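Local atomic coordinates of outer membrane protein TP0453 (PDB entry 3K8G), a protein that might take part in ligand transport and alters the permeability of lipid membranes at acidic pH. Residues A[16-27]-A[54-64]; A[184-192]-A[202-210]. One frame throughout, in Å; residues are numbered along the deposited sequence.

Interaction 1: A[16-27]-A[54-64]; sequences GSGADVYLYFPV and TTAVYGAFFAR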
loop_
_atom_site.group_PDB
_atom_site.type_symbol
_atom_site.label_atom_id
_atom_site.label_comp_id
_atom_site.label_asym_id
_atom_site.label_seq_id
_atom_site.Cartn_x
_atom_site.Cartn_y
_atom_site.Cartn_z
ATOM N N GLY A 16 8.146 -7.913 -2.632
ATOM C CA GLY A 16 7.973 -9.279 -3.125
ATOM C C GLY A 16 6.888 -9.471 -4.148
ATOM O O GLY A 16 5.936 -8.706 -4.218
ATOM N N SER A 17 7.042 -10.543 -4.923
ATOM C CA SER A 17 6.057 -11.068 -5.862
ATOM C C SER A 17 4.905 -11.818 -5.208
ATOM O O SER A 17 5.063 -12.382 -4.155
ATOM C CB SER A 17 6.776 -12.118 -6.768
ATOM O OG SER A 17 7.474 -11.394 -7.717
ATOM N N GLY A 18 3.798 -11.916 -5.940
ATOM C CA GLY A 18 2.665 -12.761 -5.581
ATOM C C GLY A 18 1.689 -12.121 -4.600
ATOM O O GLY A 18 0.891 -12.828 -3.991
ATOM N N ALA A 19 1.745 -10.796 -4.430
ATOM C CA ALA A 19 0.893 -10.150 -3.439
ATOM C C ALA A 19 -0.571 -10.033 -3.997
ATOM O O ALA A 19 -0.783 -9.959 -5.213
ATOM C CB ALA A 19 1.459 -8.712 -3.075
ATOM N N ASP A 20 -1.543 -9.950 -3.114
ATOM C CA ASP A 20 -2.923 -9.664 -3.532
ATOM C C ASP A 20 -3.178 -8.184 -3.816
ATOM O O ASP A 20 -4.055 -7.850 -4.637
ATOM C CB ASP A 20 -3.844 -10.152 -2.449
ATOM C CG ASP A 20 -3.709 -11.636 -2.250
ATOM O OD1 ASP A 20 -4.353 -12.337 -3.016
ATOM O OD2 ASP A 20 -2.908 -12.103 -1.407
ATOM N N VAL A 21 -2.458 -7.297 -3.103
ATOM C CA VAL A 21 -2.585 -5.821 -3.303
ATOM C C VAL A 21 -1.197 -5.194 -3.273
ATOM O O VAL A 21 -0.396 -5.565 -2.412
ATOM C CB VAL A 21 -3.426 -5.126 -2.188
ATOM C CG1 VAL A 21 -3.524 -3.605 -2.417
ATOM C CG2 VAL A 21 -4.836 -5.755 -2.081
ATOM N N TYR A 22 -0.899 -4.310 -4.245
ATOM C CA TYR A 22 0.322 -3.526 -4.202
ATOM C C TYR A 22 -0.101 -2.092 -3.950
ATOM O O TYR A 22 -1.143 -1.662 -4.465
ATOM C CB TYR A 22 1.120 -3.625 -5.526
ATOM C CG TYR A 22 1.837 -4.955 -5.607
ATOM C CD1 TYR A 22 3.075 -5.154 -4.953
ATOM C CD2 TYR A 22 1.254 -6.023 -6.304
ATOM C CE1 TYR A 22 3.729 -6.419 -5.023
ATOM C CE2 TYR A 22 1.907 -7.315 -6.348
ATOM C CZ TYR A 22 3.121 -7.471 -5.722
ATOM O OH TYR A 22 3.700 -8.712 -5.731
ATOM N N LEU A 23 0.715 -1.362 -3.176
ATOM C CA LEU A 23 0.377 0.005 -2.776
ATOM C C LEU A 23 1.588 0.911 -2.927
ATOM O O LEU A 23 2.723 0.504 -2.714
ATOM C CB LEU A 23 -0.077 0.057 -1.303
ATOM C CG LEU A 23 -1.183 -0.908 -0.866
ATOM C CD1 LEU A 23 -0.554 -2.283 -0.433
ATOM C CD2 LEU A 23 -1.987 -0.286 0.314
ATOM N N TYR A 24 1.350 2.152 -3.324
ATOM C CA TYR A 24 2.407 3.124 -3.295
ATOM C C TYR A 24 1.831 4.451 -2.754
ATOM O O TYR A 24 0.834 4.957 -3.278
ATOM C CB TYR A 24 2.973 3.299 -4.715
ATOM C CG TYR A 24 3.853 4.506 -4.827
ATOM C CD1 TYR A 24 5.147 4.500 -4.332
ATOM C CD2 TYR A 24 3.375 5.670 -5.438
ATOM C CE1 TYR A 24 5.970 5.669 -4.436
ATOM C CE2 TYR A 24 4.173 6.842 -5.540
ATOM C CZ TYR A 24 5.460 6.817 -5.059
ATOM O OH TYR A 24 6.218 7.965 -5.187
ATOM N N PHE A 25 2.466 5.000 -1.713
ATOM C CA PHE A 25 2.037 6.280 -1.122
ATOM C C PHE A 25 3.217 7.267 -1.110
ATOM O O PHE A 25 4.140 7.072 -0.332
ATOM C CB PHE A 25 1.688 6.094 0.355
ATOM C CG PHE A 25 0.519 5.170 0.632
ATOM C CD1 PHE A 25 -0.741 5.687 0.911
ATOM C CD2 PHE A 25 0.706 3.798 0.718
ATOM C CE1 PHE A 25 -1.819 4.856 1.201
ATOM C CE2 PHE A 25 -0.368 2.955 1.006
ATOM C CZ PHE A 25 -1.623 3.477 1.244
ATOM N N PRO A 26 3.169 8.338 -1.924
ATOM C CA PRO A 26 4.065 9.466 -1.626
ATOM C C PRO A 26 3.654 10.052 -0.270
ATOM O O PRO A 26 2.481 10.273 -0.046
ATOM C CB PRO A 26 3.808 10.463 -2.772
ATOM C CG PRO A 26 2.716 9.870 -3.647
ATOM C CD PRO A 26 2.225 8.598 -3.031
ATOM N N VAL A 27 4.584 10.243 0.656
ATOM C CA VAL A 27 4.175 10.716 1.992
ATOM C C VAL A 27 3.662 12.172 1.944
ATOM O O VAL A 27 2.662 12.477 2.568
ATOM C CB VAL A 27 5.277 10.518 3.044
ATOM C CG1 VAL A 27 4.886 11.118 4.406
ATOM C CG2 VAL A 27 5.583 8.993 3.181
ATOM N N THR A 54 10.021 9.763 6.068
ATOM C CA THR A 54 9.909 8.940 4.848
ATOM C C THR A 54 9.366 9.776 3.686
ATOM O O THR A 54 8.436 10.553 3.887
ATOM C CB THR A 54 8.991 7.757 5.139
ATOM O OG1 THR A 54 9.549 7.013 6.220
ATOM C CG2 THR A 54 8.812 6.807 3.905
ATOM N N THR A 55 9.953 9.643 2.492
ATOM C CA THR A 55 9.419 10.355 1.331
ATOM C C THR A 55 8.384 9.502 0.576
ATOM O O THR A 55 7.422 10.058 0.019
ATOM C CB THR A 55 10.521 10.853 0.351
ATOM O OG1 THR A 55 11.315 9.747 -0.063
ATOM C CG2 THR A 55 11.461 11.868 1.042
ATOM N N ALA A 56 8.570 8.171 0.574
ATOM C CA ALA A 56 7.661 7.285 -0.164
ATOM C C ALA A 56 7.607 5.897 0.468
ATOM O O ALA A 56 8.617 5.395 0.969
ATOM C CB ALA A 56 8.099 7.170 -1.634
ATOM N N VAL A 57 6.412 5.306 0.464
ATOM C CA VAL A 57 6.196 3.976 1.021
ATOM C C VAL A 57 5.676 3.042 -0.116
ATOM O O VAL A 57 4.718 3.381 -0.806
ATOM C CB VAL A 57 5.151 4.017 2.176
ATOM C CG1 VAL A 57 4.794 2.587 2.665
ATOM C CG2 VAL A 57 5.679 4.836 3.396
ATOM N N TYR A 58 6.295 1.874 -0.256
ATOM C CA TYR A 58 5.884 0.837 -1.214
ATOM C C TYR A 58 5.362 -0.317 -0.379
ATOM O O TYR A 58 5.986 -0.684 0.625
ATOM C CB TYR A 58 7.106 0.370 -2.010
ATOM C CG TYR A 58 7.789 1.475 -2.748
ATOM C CD1 TYR A 58 7.533 1.683 -4.104
ATOM C CD2 TYR A 58 8.678 2.336 -2.095
ATOM C CE1 TYR A 58 8.159 2.711 -4.808
ATOM C CE2 TYR A 58 9.302 3.386 -2.793
ATOM C CZ TYR A 58 9.030 3.561 -4.148
ATOM O OH TYR A 58 9.643 4.581 -4.857
ATOM N N GLY A 59 4.207 -0.881 -0.739
ATOM C CA GLY A 59 3.652 -1.909 0.107
ATOM C C GLY A 59 3.109 -3.077 -0.708
ATOM O O GLY A 59 2.711 -2.916 -1.847
ATOM N N ALA A 60 3.043 -4.233 -0.067
ATOM C CA ALA A 60 2.424 -5.422 -0.648
ATOM C C ALA A 60 1.632 -6.109 0.493
ATOM O O ALA A 60 2.163 -6.290 1.605
ATOM C CB ALA A 60 3.476 -6.344 -1.198
ATOM N N PHE A 61 0.368 -6.425 0.227
ATOM C CA PHE A 61 -0.447 -7.216 1.178
ATOM C C PHE A 61 -0.644 -8.649 0.659
ATOM O O PHE A 61 -1.035 -8.841 -0.509
ATOM C CB PHE A 61 -1.828 -6.575 1.349
ATOM C CG PHE A 61 -2.782 -7.464 2.115
ATOM C CD1 PHE A 61 -2.572 -7.706 3.457
ATOM C CD2 PHE A 61 -3.835 -8.083 1.471
ATOM C CE1 PHE A 61 -3.449 -8.553 4.177
ATOM C CE2 PHE A 61 -4.693 -8.928 2.172
ATOM C CZ PHE A 61 -4.478 -9.156 3.531
ATOM N N PHE A 62 -0.388 -9.635 1.519
ATOM C CA PHE A 62 -0.552 -11.058 1.176
ATOM C C PHE A 62 -1.671 -11.680 1.999
ATOM O O PHE A 62 -1.543 -11.810 3.210
ATOM C CB PHE A 62 0.767 -11.818 1.427
ATOM C CG PHE A 62 1.916 -11.324 0.591
ATOM C CD1 PHE A 62 2.274 -12.011 -0.571
ATOM C CD2 PHE A 62 2.630 -10.192 0.957
ATOM C CE1 PHE A 62 3.335 -11.582 -1.364
ATOM C CE2 PHE A 62 3.681 -9.732 0.149
ATOM C CZ PHE A 62 4.025 -10.457 -1.006
ATOM N N ALA A 63 -2.776 -12.050 1.351
ATOM C CA ALA A 63 -3.953 -12.499 2.067
ATOM C C ALA A 63 -3.728 -13.827 2.804
ATOM O O ALA A 63 -4.216 -14.009 3.925
ATOM C CB ALA A 63 -5.136 -12.664 1.107
ATOM N N ARG A 64 -3.026 -14.752 2.162
ATOM C CA ARG A 64 -2.899 -16.120 2.710
ATOM C C ARG A 64 -2.080 -16.173 3.992
ATOM O O ARG A 64 -2.461 -16.856 4.954
ATOM C CB ARG A 64 -2.341 -17.088 1.653
ATOM C CG ARG A 64 -3.305 -17.328 0.492
ATOM C CD ARG A 64 -2.989 -18.636 -0.250
ATOM N NE ARG A 64 -3.601 -19.783 0.415
ATOM C CZ ARG A 64 -3.554 -21.040 -0.028
ATOM N NH1 ARG A 64 -2.899 -21.344 -1.142
ATOM N NH2 ARG A 64 -4.158 -22.001 0.657
HETATM O O HOH W 1 -2.107 -14.503 -0.584
#

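Interaction 2: A[184-192]-A[202-210]; sequences LPLGAMELY and YTLSLQLGN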
loop_
_atom_site.group_PDB
_atom_site.type_symbol
_atom_site.label_atom_id
_atom_site.label_comp_id
_atom_site.label_asym_id
_atom_site.label_seq_id
_atom_site.Cartn_x
_atom_site.Cartn_y
_atom_site.Cartn_z
ATOM N N LEU A 184 -18.153 -10.192 -6.839
ATOM C CA LEU A 184 -18.375 -10.008 -8.275
ATOM C C LEU A 184 -17.331 -10.752 -9.116
ATOM O O LEU A 184 -16.185 -10.899 -8.680
ATOM C CB LEU A 184 -18.377 -8.527 -8.651
ATOM C CG LEU A 184 -19.550 -7.584 -8.361
ATOM C CD1 LEU A 184 -20.929 -8.267 -8.395
ATOM C CD2 LEU A 184 -19.310 -6.879 -7.050
ATOM N N PRO A 185 -17.725 -11.205 -10.326
ATOM C CA PRO A 185 -16.893 -12.003 -11.233
ATOM C C PRO A 185 -15.900 -11.176 -12.063
ATOM O O PRO A 185 -15.649 -11.507 -13.238
ATOM C CB PRO A 185 -17.932 -12.672 -12.151
ATOM C CG PRO A 185 -19.055 -11.731 -12.205
ATOM C CD PRO A 185 -19.073 -10.977 -10.890
ATOM N N LEU A 186 -15.320 -10.145 -11.440
ATOM C CA LEU A 186 -14.508 -9.163 -12.149
ATOM C C LEU A 186 -13.011 -9.358 -11.851
ATOM O O LEU A 186 -12.630 -10.094 -10.944
ATOM C CB LEU A 186 -14.960 -7.743 -11.788
ATOM C CG LEU A 186 -16.439 -7.365 -11.894
ATOM C CD1 LEU A 186 -16.827 -6.327 -10.837
ATOM C CD2 LEU A 186 -16.787 -6.839 -13.285
ATOM N N GLY A 187 -12.168 -8.680 -12.619
ATOM C CA GLY A 187 -10.759 -8.940 -12.576
ATOM C C GLY A 187 -10.023 -7.899 -11.745
ATOM O O GLY A 187 -10.548 -7.361 -10.760
ATOM N N ALA A 188 -8.818 -7.609 -12.199
ATOM C CA ALA A 188 -7.906 -6.717 -11.519
ATOM C C ALA A 188 -8.396 -5.274 -11.569
ATOM O O ALA A 188 -9.072 -4.870 -12.535
ATOM C CB ALA A 188 -6.539 -6.853 -12.156
ATOM N N MET A 189 -8.081 -4.509 -10.522
ATOM C CA MET A 189 -8.441 -3.121 -10.466
ATOM C C MET A 189 -7.169 -2.298 -10.312
ATOM O O MET A 189 -6.322 -2.628 -9.479
ATOM C CB MET A 189 -9.378 -2.823 -9.276
ATOM C CG MET A 189 -9.605 -1.299 -9.013
ATOM S SD MET A 189 -10.524 -0.869 -7.478
ATOM C CE MET A 189 -12.060 -1.650 -7.839
ATOM N N GLU A 190 -7.058 -1.216 -11.085
ATOM C CA GLU A 190 -6.018 -0.189 -10.836
ATOM C C GLU A 190 -6.758 0.998 -10.207
ATOM O O GLU A 190 -7.822 1.372 -10.688
ATOM C CB GLU A 190 -5.461 0.308 -12.169
ATOM C CG GLU A 190 -4.650 -0.677 -12.957
ATOM C CD GLU A 190 -4.197 -0.052 -14.283
ATOM O OE1 GLU A 190 -3.578 1.011 -14.262
ATOM O OE2 GLU A 190 -4.446 -0.650 -15.338
ATOM N N LEU A 191 -6.180 1.618 -9.187
ATOM C CA LEU A 191 -6.839 2.720 -8.495
ATOM C C LEU A 191 -5.833 3.796 -8.183
ATOM O O LEU A 191 -4.798 3.506 -7.557
ATOM C CB LEU A 191 -7.467 2.199 -7.182
ATOM C CG LEU A 191 -8.094 3.182 -6.207
ATOM C CD1 LEU A 191 -9.300 3.877 -6.885
ATOM C CD2 LEU A 191 -8.502 2.446 -4.931
ATOM N N TYR A 192 -6.145 5.043 -8.567
ATOM C CA TYR A 192 -5.212 6.190 -8.400
ATOM C C TYR A 192 -5.976 7.316 -7.717
ATOM O O TYR A 192 -7.051 7.698 -8.213
ATOM C CB TYR A 192 -4.652 6.642 -9.770
ATOM C CG TYR A 192 -4.029 5.460 -10.489
ATOM C CD1 TYR A 192 -2.752 5.005 -10.129
ATOM C CD2 TYR A 192 -4.725 4.774 -11.491
ATOM C CE1 TYR A 192 -2.177 3.869 -10.774
ATOM C CE2 TYR A 192 -4.147 3.633 -12.132
ATOM C CZ TYR A 192 -2.879 3.210 -11.744
ATOM O OH TYR A 192 -2.302 2.088 -12.357
ATOM N N TYR A 202 -10.561 10.123 -7.177
ATOM C CA TYR A 202 -9.880 8.938 -7.773
ATOM C C TYR A 202 -10.291 8.606 -9.187
ATOM O O TYR A 202 -11.346 9.057 -9.667
ATOM C CB TYR A 202 -10.007 7.696 -6.873
ATOM C CG TYR A 202 -11.411 7.215 -6.687
ATOM C CD1 TYR A 202 -12.135 7.583 -5.553
ATOM C CD2 TYR A 202 -12.026 6.401 -7.640
ATOM C CE1 TYR A 202 -13.434 7.159 -5.367
ATOM C CE2 TYR A 202 -13.335 5.980 -7.467
ATOM C CZ TYR A 202 -14.018 6.358 -6.320
ATOM O OH TYR A 202 -15.302 5.937 -6.129
ATOM N N THR A 203 -9.433 7.822 -9.860
ATOM C CA THR A 203 -9.779 7.212 -11.129
ATOM C C THR A 203 -9.441 5.762 -10.920
ATOM O O THR A 203 -8.431 5.435 -10.274
ATOM C CB THR A 203 -8.880 7.658 -12.317
ATOM O OG1 THR A 203 -8.783 9.072 -12.367
ATOM C CG2 THR A 203 -9.476 7.190 -13.638
ATOM N N LEU A 204 -10.245 4.898 -11.508
ATOM C CA LEU A 204 -9.934 3.473 -11.474
ATOM C C LEU A 204 -10.284 2.827 -12.798
ATOM O O LEU A 204 -11.102 3.352 -13.595
ATOM C CB LEU A 204 -10.608 2.768 -10.287
ATOM C CG LEU A 204 -12.143 2.638 -10.227
ATOM C CD1 LEU A 204 -12.663 1.437 -11.069
ATOM C CD2 LEU A 204 -12.607 2.472 -8.783
ATOM N N SER A 205 -9.627 1.699 -13.041
ATOM C CA SER A 205 -9.949 0.859 -14.140
ATOM C C SER A 205 -10.196 -0.524 -13.547
ATOM O O SER A 205 -9.433 -0.984 -12.684
ATOM C CB SER A 205 -8.765 0.850 -15.100
ATOM O OG SER A 205 -9.040 0.039 -16.217
ATOM N N LEU A 206 -11.239 -1.196 -14.012
ATOM C CA LEU A 206 -11.595 -2.502 -13.493
ATOM C C LEU A 206 -11.766 -3.447 -14.681
ATOM O O LEU A 206 -12.513 -3.144 -15.631
ATOM C CB LEU A 206 -12.885 -2.412 -12.654
ATOM C CG LEU A 206 -13.582 -3.685 -12.163
ATOM C CD1 LEU A 206 -12.724 -4.413 -11.112
ATOM C CD2 LEU A 206 -14.936 -3.267 -11.548
ATOM N N GLN A 207 -11.077 -4.584 -14.621
ATOM C CA GLN A 207 -11.112 -5.559 -15.688
ATOM C C GLN A 207 -12.467 -6.271 -15.624
ATOM O O GLN A 207 -12.880 -6.775 -14.565
ATOM C CB GLN A 207 -9.906 -6.534 -15.533
ATOM C CG GLN A 207 -9.531 -7.282 -16.818
ATOM C CD GLN A 207 -8.801 -6.405 -17.859
ATOM O OE1 GLN A 207 -7.788 -5.755 -17.566
ATOM N NE2 GLN A 207 -9.313 -6.400 -19.071
ATOM N N LEU A 208 -13.198 -6.242 -16.735
ATOM C CA LEU A 208 -14.545 -6.813 -16.786
ATOM C C LEU A 208 -14.578 -8.241 -17.364
ATOM O O LEU A 208 -15.560 -8.963 -17.174
ATOM C CB LEU A 208 -15.477 -5.931 -17.624
ATOM C CG LEU A 208 -15.769 -4.493 -17.150
ATOM C CD1 LEU A 208 -16.524 -3.707 -18.227
ATOM C CD2 LEU A 208 -16.550 -4.465 -15.830
ATOM N N GLY A 209 -13.524 -8.629 -18.072
ATOM C CA GLY A 209 -13.520 -9.909 -18.799
ATOM C C GLY A 209 -14.396 -9.885 -20.043
ATOM O O GLY A 209 -14.331 -8.941 -20.828
ATOM N N ASN A 210 -15.205 -10.930 -20.239
ATOM C CA ASN A 210 -16.152 -10.975 -21.364
ATOM C C ASN A 210 -17.549 -10.493 -20.964
ATOM O O ASN A 210 -18.433 -10.306 -21.808
ATOM C CB ASN A 210 -16.193 -12.379 -22.009
ATOM C CG ASN A 210 -14.905 -12.717 -22.751
ATOM O OD1 ASN A 210 -14.331 -13.802 -22.568
ATOM N ND2 ASN A 210 -14.438 -11.790 -23.589
HETATM O O HOH W 2 -7.594 -3.258 -14.170
HETATM O O HOH W 3 -6.884 -1.647 -16.027
#

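Interaction 1: A[16-27]-A[54-64]
The Phe62 ring carries Ala19 on one face, the methyl CB standing 3.9 Å from the ring centroid in a CH-pi contact, while the carbonyl O of Ser17 meets its edge in the ring plane. Ala19 CB also lies over one face of Tyr22, near the rim. At the edge of that ring the hydroxyl OH donates to Gly16 O at 2.7 Å, on a lone pair, and accepts from Ala19 N, tying loop 16-19 to its own strand. Tyr24 and Tyr58 run side by side, with Tyr24 CD1 over one face of Tyr58 at 3.5 Å from CE1 and the planes inclined at 49°. Helix 147-153 packs on this face and takes the Tyr58 hydroxyl on Cys153 O. On the other face, Leu23 CD1 reaches across Gly59, 3.6 Å from its O.

Antiparallel backbone bonds join strands 21-26 and 56-62, and a classic beta bulge sets Asp20 and Val21 both opposite Phe61. Beyond it, Ala63 N gives a nearly straight bond (174°) to Asp20 OD2, from above the carboxylate plane. With a water linking that oxygen to Arg64 N, a mostly apolar strand pair of the beta-half-barrel ends in polar bonds.

Interaction 2: A[184-192]-A[202-210]
Gly187 and Gln207 face each other across two almost exactly antiparallel chains, whose strands 189-192 and 202-207 run at 175° to one another and are joined by paired backbone hydrogen bonds at Glu190-Ser205 and Tyr192-Thr203. Ahead of strand 189-192 the ladder already runs through Gly187 N to Gln207 O at 2.8 Å and Gln207 N to Ala188 O.

Met189, Leu191, Leu204 and Leu206 form an apolar face. Leu191 swings CG away from its backbone N (chi1 174°), which brings CD1 across to Leu204 CB and, at 3.8 Å, to Tyr202 CD2. The Met189 side chain meets that of Leu204 at a slant, its SD 4.1 Å from Leu204 CD2. Helix 169-176 lies against this face, touching Met189, Leu191 and Leu204. Nearer the loop end, Leu186 forks: CD1 meets Leu206 CD2 at 3.7 Å, the two side chains nearly perpendicular, and CD2 presses on Leu208 CD2 at 3.5 Å, a tight carbon pair.

The opposite face is polar. Tyr192 OH donates to Glu190 OE1 at 2.5 Å, on the anti side of the carboxylate. A water then connects Glu190 OE2 to Ser205 OG, which Arg235 also binds, so both carboxylate oxygens are engaged. Arg148 forms a cation-pi contact with the Tyr192 ring.

Strands 189-196 and 199-207 make a beta hairpin, flanked by strands 162-166 and 235-244, and the contact lies at the end of the hairpin away from its connecting turn. This run of antiparallel neighbours is consistent with the U-shaped beta-half-barrel of the protein.

The centre of interaction 1 lies about 4 Å from the centre of the chain, that of interaction 2 about 17 Å; the first contact is mostly buried, the second only partly. Their centres are about 18 Å apart and they do not touch, but strand 162-166 runs between them, pairing with 21-26 on one side and with 189-196 on the other. Interaction 1 joins strands separated along the chain by a largely helical excursion, whereas interaction 2 belongs to a local hairpin. Aromatic rings and small residues dominate the central contact, with polar groups at its end; in the outer one, leucines and methionine occupy one face and a hydrated carboxylate network the other.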